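Local coordinates for 16L protein (Yaba-like disease virus, PDB 6TQP), which probably inhibits apoptosis of the infected host cell as a viral Bcl-2-like protein that binds a death-promoting BH3 peptide in a surface groove, at residues A[90-103]-A[132-144]. Numbering follows the deposited sequence.
Sequences LENDNRPSVKLAII and KISENSEDLINFI
The ammonium group of Lys99 is gripped at the turn between helices 120-134 and 137-148. NZ donates to Ile133 O at 2.9 Å, reaching it from above the carbonyl plane, 36° out of it. Water 1 accepts from NZ at 2.8 Å and also joins Asn94 ND2 to Asn136 OD1; water 2 links NZ to Asn136 O, and Glu135 O lies close by, 2.6 Å from NZ. The Lys99 chain, fully extended beyond CG, runs alongside Ile133 with the opposite sense. Ile133 O, two waters and the nearby Glu135 O thus surround a buried ammonium group, an oxygen-rich setting that would probably favour its charged form. Ile133 is a knob among Leu90, Lys99, Ile102 and Ile103: CG1 meets Leu90 CD2, CG2 lies along the lysine methylenes, and CD1 reaches Ile103 CG1 at 3.8 Å. Farther out, Lys132, its chain kinked midway, forms a salt bridge from NZ to Glu135 OE1 and a long one, 3.6 Å, to Glu91 OE2. At the other end Pro96 CB packs 3.6 Å from Phe143 CB and 4.0 Å from Leu140 CD1, while Leu100 CD1 meets the Phe143 ring edge in plane at CE2, 3.7 Å away. Phe143 CG stands anti to the backbone N (chi1 179°), which directs the ring toward Ser97. The bound peptide stacks an aromatic side chain on Phe143 and pairs an acidic one with Arg95. In this all-helical Bcl-2-like fold the segments 96-103 and 137-144 cross nearly perpendicularly (85°); helix 12-27 backs Ile103 and Ile133, and helix 38-68 backs Leu100 and Ile144.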
loop_
_atom_site.group_PDB
_atom_site.type_symbol
_atom_site.label_atom_id
_atom_site.label_comp_id
_atom_site.label_asym_id
_atom_site.label_seq_id
_atom_site.Cartn_x
_atom_site.Cartn_y
_atom_site.Cartn_z
ATOM N N LEU A 90 -9.387 -2.976 -3.595
ATOM C CA LEU A 90 -9.319 -3.204 -2.157
ATOM C C LEU A 90 -10.690 -3.518 -1.581
ATOM O O LEU A 90 -10.817 -4.377 -0.702
ATOM C CB LEU A 90 -8.723 -1.978 -1.474
ATOM C CG LEU A 90 -8.532 -2.040 0.040
ATOM C CD1 LEU A 90 -7.855 -3.343 0.467
ATOM C CD2 LEU A 90 -7.717 -0.835 0.485
ATOM N N GLU A 91 -11.725 -2.816 -2.040
ATOM C CA GLU A 91 -13.076 -3.181 -1.632
ATOM C C GLU A 91 -13.438 -4.581 -2.117
ATOM O O GLU A 91 -14.169 -5.308 -1.429
ATOM C CB GLU A 91 -14.080 -2.150 -2.149
ATOM C CG GLU A 91 -13.967 -0.806 -1.451
ATOM C CD GLU A 91 -14.851 0.256 -2.071
ATOM O OE1 GLU A 91 -15.426 0.005 -3.154
ATOM O OE2 GLU A 91 -14.964 1.347 -1.471
ATOM N N ASN A 92 -12.933 -4.980 -3.286
ATOM C CA ASN A 92 -13.220 -6.315 -3.805
ATOM C C ASN A 92 -12.541 -7.415 -3.007
ATOM O O ASN A 92 -13.045 -8.544 -2.968
ATOM C CB ASN A 92 -12.786 -6.432 -5.263
ATOM C CG ASN A 92 -13.737 -5.739 -6.209
ATOM O OD1 ASN A 92 -14.864 -5.405 -5.842
ATOM N ND2 ASN A 92 -13.295 -5.530 -7.444
ATOM N N ASP A 93 -11.390 -7.123 -2.395
ATOM C CA ASP A 93 -10.626 -8.158 -1.693
ATOM C C ASP A 93 -9.932 -7.495 -0.496
ATOM O O ASP A 93 -8.765 -7.111 -0.573
ATOM C CB ASP A 93 -9.632 -8.825 -2.630
ATOM C CG ASP A 93 -9.020 -10.064 -2.041
ATOM O OD1 ASP A 93 -9.341 -10.386 -0.879
ATOM O OD2 ASP A 93 -8.207 -10.707 -2.736
ATOM N N ASN A 94 -10.651 -7.420 0.624
ATOM C CA ASN A 94 -10.306 -6.557 1.744
ATOM C C ASN A 94 -9.305 -7.173 2.732
ATOM O O ASN A 94 -9.213 -6.702 3.867
ATOM C CB ASN A 94 -11.582 -6.180 2.497
ATOM C CG ASN A 94 -11.382 -5.026 3.421
ATOM O OD1 ASN A 94 -10.743 -4.041 3.063
ATOM N ND2 ASN A 94 -11.909 -5.144 4.636
ATOM N N ARG A 95 -8.547 -8.183 2.347
ATOM C CA ARG A 95 -7.749 -8.901 3.339
ATOM C C ARG A 95 -6.503 -8.111 3.757
ATOM O O ARG A 95 -6.039 -7.230 3.030
ATOM C CB ARG A 95 -7.353 -10.262 2.789
ATOM C CG ARG A 95 -8.582 -11.168 2.559
ATOM C CD ARG A 95 -8.212 -12.426 1.861
ATOM N NE ARG A 95 -7.791 -12.173 0.490
ATOM C CZ ARG A 95 -7.044 -13.014 -0.217
ATOM N NH1 ARG A 95 -6.641 -14.152 0.324
ATOM N NH2 ARG A 95 -6.685 -12.710 -1.454
ATOM N N PRO A 96 -5.955 -8.394 4.950
ATOM C CA PRO A 96 -4.703 -7.722 5.353
ATOM C C PRO A 96 -3.562 -7.936 4.378
ATOM O O PRO A 96 -2.821 -6.990 4.075
ATOM C CB PRO A 96 -4.405 -8.343 6.722
ATOM C CG PRO A 96 -5.717 -8.712 7.260
ATOM C CD PRO A 96 -6.542 -9.158 6.068
ATOM N N SER A 97 -3.390 -9.163 3.878
ATOM C CA SER A 97 -2.316 -9.437 2.931
ATOM C C SER A 97 -2.474 -8.614 1.658
ATOM O O SER A 97 -1.483 -8.165 1.071
ATOM C CB SER A 97 -2.283 -10.933 2.610
ATOM O OG SER A 97 -3.598 -11.402 2.324
ATOM N N VAL A 98 -3.712 -8.422 1.199
ATOM C CA VAL A 98 -3.936 -7.560 0.043
ATOM C C VAL A 98 -3.492 -6.135 0.351
ATOM O O VAL A 98 -2.891 -5.458 -0.491
ATOM C CB VAL A 98 -5.414 -7.604 -0.389
ATOM C CG1 VAL A 98 -5.683 -6.589 -1.485
ATOM C CG2 VAL A 98 -5.770 -8.995 -0.864
ATOM N N LYS A 99 -3.808 -5.647 1.548
ATOM C CA LYS A 99 -3.423 -4.287 1.904
ATOM C C LYS A 99 -1.914 -4.124 1.855
ATOM O O LYS A 99 -1.409 -3.106 1.373
ATOM C CB LYS A 99 -3.961 -3.938 3.286
ATOM C CG LYS A 99 -5.470 -3.737 3.301
ATOM C CD LYS A 99 -6.015 -3.509 4.700
ATOM C CE LYS A 99 -7.527 -3.208 4.676
ATOM N NZ LYS A 99 -8.057 -2.796 6.023
ATOM N N LEU A 100 -1.176 -5.125 2.328
ATOM C CA LEU A 100 0.279 -5.049 2.259
ATOM C C LEU A 100 0.743 -4.988 0.814
ATOM O O LEU A 100 1.590 -4.162 0.460
ATOM C CB LEU A 100 0.897 -6.240 2.977
ATOM C CG LEU A 100 0.712 -6.232 4.497
ATOM C CD1 LEU A 100 1.259 -7.494 5.068
ATOM C CD2 LEU A 100 1.414 -5.023 5.141
ATOM N N ALA A 101 0.164 -5.828 -0.048
ATOM C CA ALA A 101 0.529 -5.787 -1.457
ATOM C C ALA A 101 0.251 -4.416 -2.054
ATOM O O ALA A 101 1.038 -3.915 -2.866
ATOM C CB ALA A 101 -0.219 -6.863 -2.236
ATOM N N ILE A 102 -0.858 -3.782 -1.661
ATOM C CA ILE A 102 -1.179 -2.471 -2.223
ATOM C C ILE A 102 -0.173 -1.418 -1.745
ATOM O O ILE A 102 0.189 -0.502 -2.495
ATOM C CB ILE A 102 -2.631 -2.084 -1.893
ATOM C CG1 ILE A 102 -3.577 -2.954 -2.729
ATOM C CG2 ILE A 102 -2.874 -0.610 -2.178
ATOM C CD1 ILE A 102 -5.040 -2.830 -2.344
ATOM N N ILE A 103 0.291 -1.513 -0.501
ATOM C CA ILE A 103 1.321 -0.568 -0.058
ATOM C C ILE A 103 2.557 -0.709 -0.931
ATOM O O ILE A 103 3.152 0.285 -1.358
ATOM C CB ILE A 103 1.653 -0.772 1.431
ATOM C CG1 ILE A 103 0.417 -0.464 2.273
ATOM C CG2 ILE A 103 2.847 0.113 1.854
ATOM C CD1 ILE A 103 0.546 -0.876 3.732
ATOM N N LYS A 132 -8.204 4.288 3.297
ATOM C CA LYS A 132 -8.953 3.059 3.070
ATOM C C LYS A 132 -8.222 1.847 3.622
ATOM O O LYS A 132 -8.853 0.924 4.147
ATOM C CB LYS A 132 -9.217 2.869 1.582
ATOM C CG LYS A 132 -10.266 3.789 1.002
ATOM C CD LYS A 132 -11.645 3.610 1.624
ATOM C CE LYS A 132 -12.217 2.243 1.298
ATOM N NZ LYS A 132 -13.615 2.112 1.788
ATOM N N ILE A 133 -6.895 1.816 3.511
ATOM C CA ILE A 133 -6.162 0.693 4.082
ATOM C C ILE A 133 -6.313 0.681 5.596
ATOM O O ILE A 133 -6.363 -0.392 6.219
ATOM C CB ILE A 133 -4.683 0.742 3.655
ATOM C CG1 ILE A 133 -4.575 0.468 2.153
ATOM C CG2 ILE A 133 -3.867 -0.252 4.450
ATOM C CD1 ILE A 133 -3.162 0.663 1.595
ATOM N N SER A 134 -6.427 1.862 6.207
ATOM C CA SER A 134 -6.478 1.983 7.661
ATOM C C SER A 134 -7.821 1.581 8.248
ATOM O O SER A 134 -7.917 1.401 9.466
ATOM C CB SER A 134 -6.146 3.418 8.081
ATOM O OG SER A 134 -7.183 4.307 7.726
ATOM N N GLU A 135 -8.856 1.427 7.434
ATOM C CA GLU A 135 -10.120 0.948 7.969
ATOM C C GLU A 135 -9.922 -0.487 8.457
ATOM O O GLU A 135 -9.148 -1.254 7.876
ATOM C CB GLU A 135 -11.203 1.056 6.890
ATOM C CG GLU A 135 -11.443 2.507 6.409
ATOM C CD GLU A 135 -12.462 2.614 5.267
ATOM O OE1 GLU A 135 -12.958 1.558 4.818
ATOM O OE2 GLU A 135 -12.758 3.756 4.834
ATOM N N ASN A 136 -10.582 -0.837 9.561
ATOM C CA ASN A 136 -10.423 -2.167 10.160
ATOM C C ASN A 136 -8.952 -2.487 10.427
ATOM O O ASN A 136 -8.491 -3.609 10.210
ATOM C CB ASN A 136 -11.037 -3.234 9.264
ATOM C CG ASN A 136 -12.406 -2.840 8.753
ATOM O OD1 ASN A 136 -12.612 -2.681 7.549
ATOM N ND2 ASN A 136 -13.344 -2.660 9.670
ATOM N N SER A 137 -8.202 -1.491 10.905
ATOM C CA SER A 137 -6.764 -1.679 11.093
ATOM C C SER A 137 -6.457 -2.816 12.069
ATOM O O SER A 137 -5.384 -3.430 11.990
ATOM C CB SER A 137 -6.130 -0.371 11.574
ATOM O OG SER A 137 -6.789 0.117 12.732
ATOM N N GLU A 138 -7.371 -3.098 13.001
ATOM C CA GLU A 138 -7.154 -4.171 13.970
ATOM C C GLU A 138 -6.783 -5.477 13.277
ATOM O O GLU A 138 -5.857 -6.182 13.701
ATOM C CB GLU A 138 -8.409 -4.355 14.829
ATOM C CG GLU A 138 -8.503 -3.414 16.022
ATOM C CD GLU A 138 -9.653 -3.765 16.965
ATOM O OE1 GLU A 138 -10.595 -4.470 16.533
ATOM O OE2 GLU A 138 -9.610 -3.340 18.140
ATOM N N ASP A 139 -7.504 -5.819 12.206
ATOM C CA ASP A 139 -7.199 -7.042 11.470
ATOM C C ASP A 139 -5.828 -6.964 10.815
ATOM O O ASP A 139 -5.090 -7.954 10.789
ATOM C CB ASP A 139 -8.273 -7.305 10.418
ATOM C CG ASP A 139 -9.641 -7.501 11.029
ATOM O OD1 ASP A 139 -9.707 -7.992 12.175
ATOM O OD2 ASP A 139 -10.645 -7.153 10.368
ATOM N N LEU A 140 -5.465 -5.800 10.278
ATOM C CA LEU A 140 -4.148 -5.671 9.666
ATOM C C LEU A 140 -3.052 -5.759 10.723
ATOM O O LEU A 140 -2.029 -6.420 10.518
ATOM C CB LEU A 140 -4.055 -4.357 8.892
ATOM C CG LEU A 140 -2.691 -3.969 8.317
ATOM C CD1 LEU A 140 -2.164 -5.047 7.382
ATOM C CD2 LEU A 140 -2.837 -2.659 7.583
ATOM N N ILE A 141 -3.254 -5.104 11.865
ATOM C CA ILE A 141 -2.251 -5.142 12.920
ATOM C C ILE A 141 -2.057 -6.573 13.411
ATOM O O ILE A 141 -0.924 -7.045 13.567
ATOM C CB ILE A 141 -2.653 -4.178 14.052
ATOM C CG1 ILE A 141 -2.548 -2.722 13.555
ATOM C CG2 ILE A 141 -1.773 -4.393 15.303
ATOM C CD1 ILE A 141 -3.071 -1.678 14.526
ATOM N N ASN A 142 -3.154 -7.302 13.629
ATOM C CA ASN A 142 -3.039 -8.693 14.063
ATOM C C ASN A 142 -2.284 -9.539 13.053
ATOM O O ASN A 142 -1.558 -10.464 13.433
ATOM C CB ASN A 142 -4.426 -9.291 14.305
ATOM C CG ASN A 142 -5.087 -8.732 15.541
ATOM O OD1 ASN A 142 -4.428 -8.126 16.389
ATOM N ND2 ASN A 142 -6.393 -8.938 15.657
ATOM N N PHE A 143 -2.437 -9.249 11.765
ATOM C CA PHE A 143 -1.767 -10.059 10.756
ATOM C C PHE A 143 -0.262 -9.833 10.782
ATOM O O PHE A 143 0.511 -10.783 10.655
ATOM C CB PHE A 143 -2.335 -9.750 9.374
ATOM C CG PHE A 143 -1.698 -10.527 8.270
ATOM C CD1 PHE A 143 -2.014 -11.856 8.070
ATOM C CD2 PHE A 143 -0.783 -9.931 7.432
ATOM C CE1 PHE A 143 -1.432 -12.569 7.049
ATOM C CE2 PHE A 143 -0.195 -10.640 6.412
ATOM C CZ PHE A 143 -0.515 -11.956 6.219
ATOM N N ILE A 144 0.175 -8.583 10.941
ATOM C CA ILE A 144 1.609 -8.324 10.869
ATOM C C ILE A 144 2.290 -8.596 12.207
ATOM O O ILE A 144 3.472 -8.955 12.236
ATOM C CB ILE A 144 1.879 -6.893 10.377
ATOM C CG1 ILE A 144 1.274 -5.867 11.326
ATOM C CG2 ILE A 144 1.339 -6.721 8.964
ATOM C CD1 ILE A 144 1.553 -4.436 10.913
HETATM O O HOH W 1 -10.849 -2.812 5.489
HETATM O O HOH W 2 -7.593 -4.503 7.823
#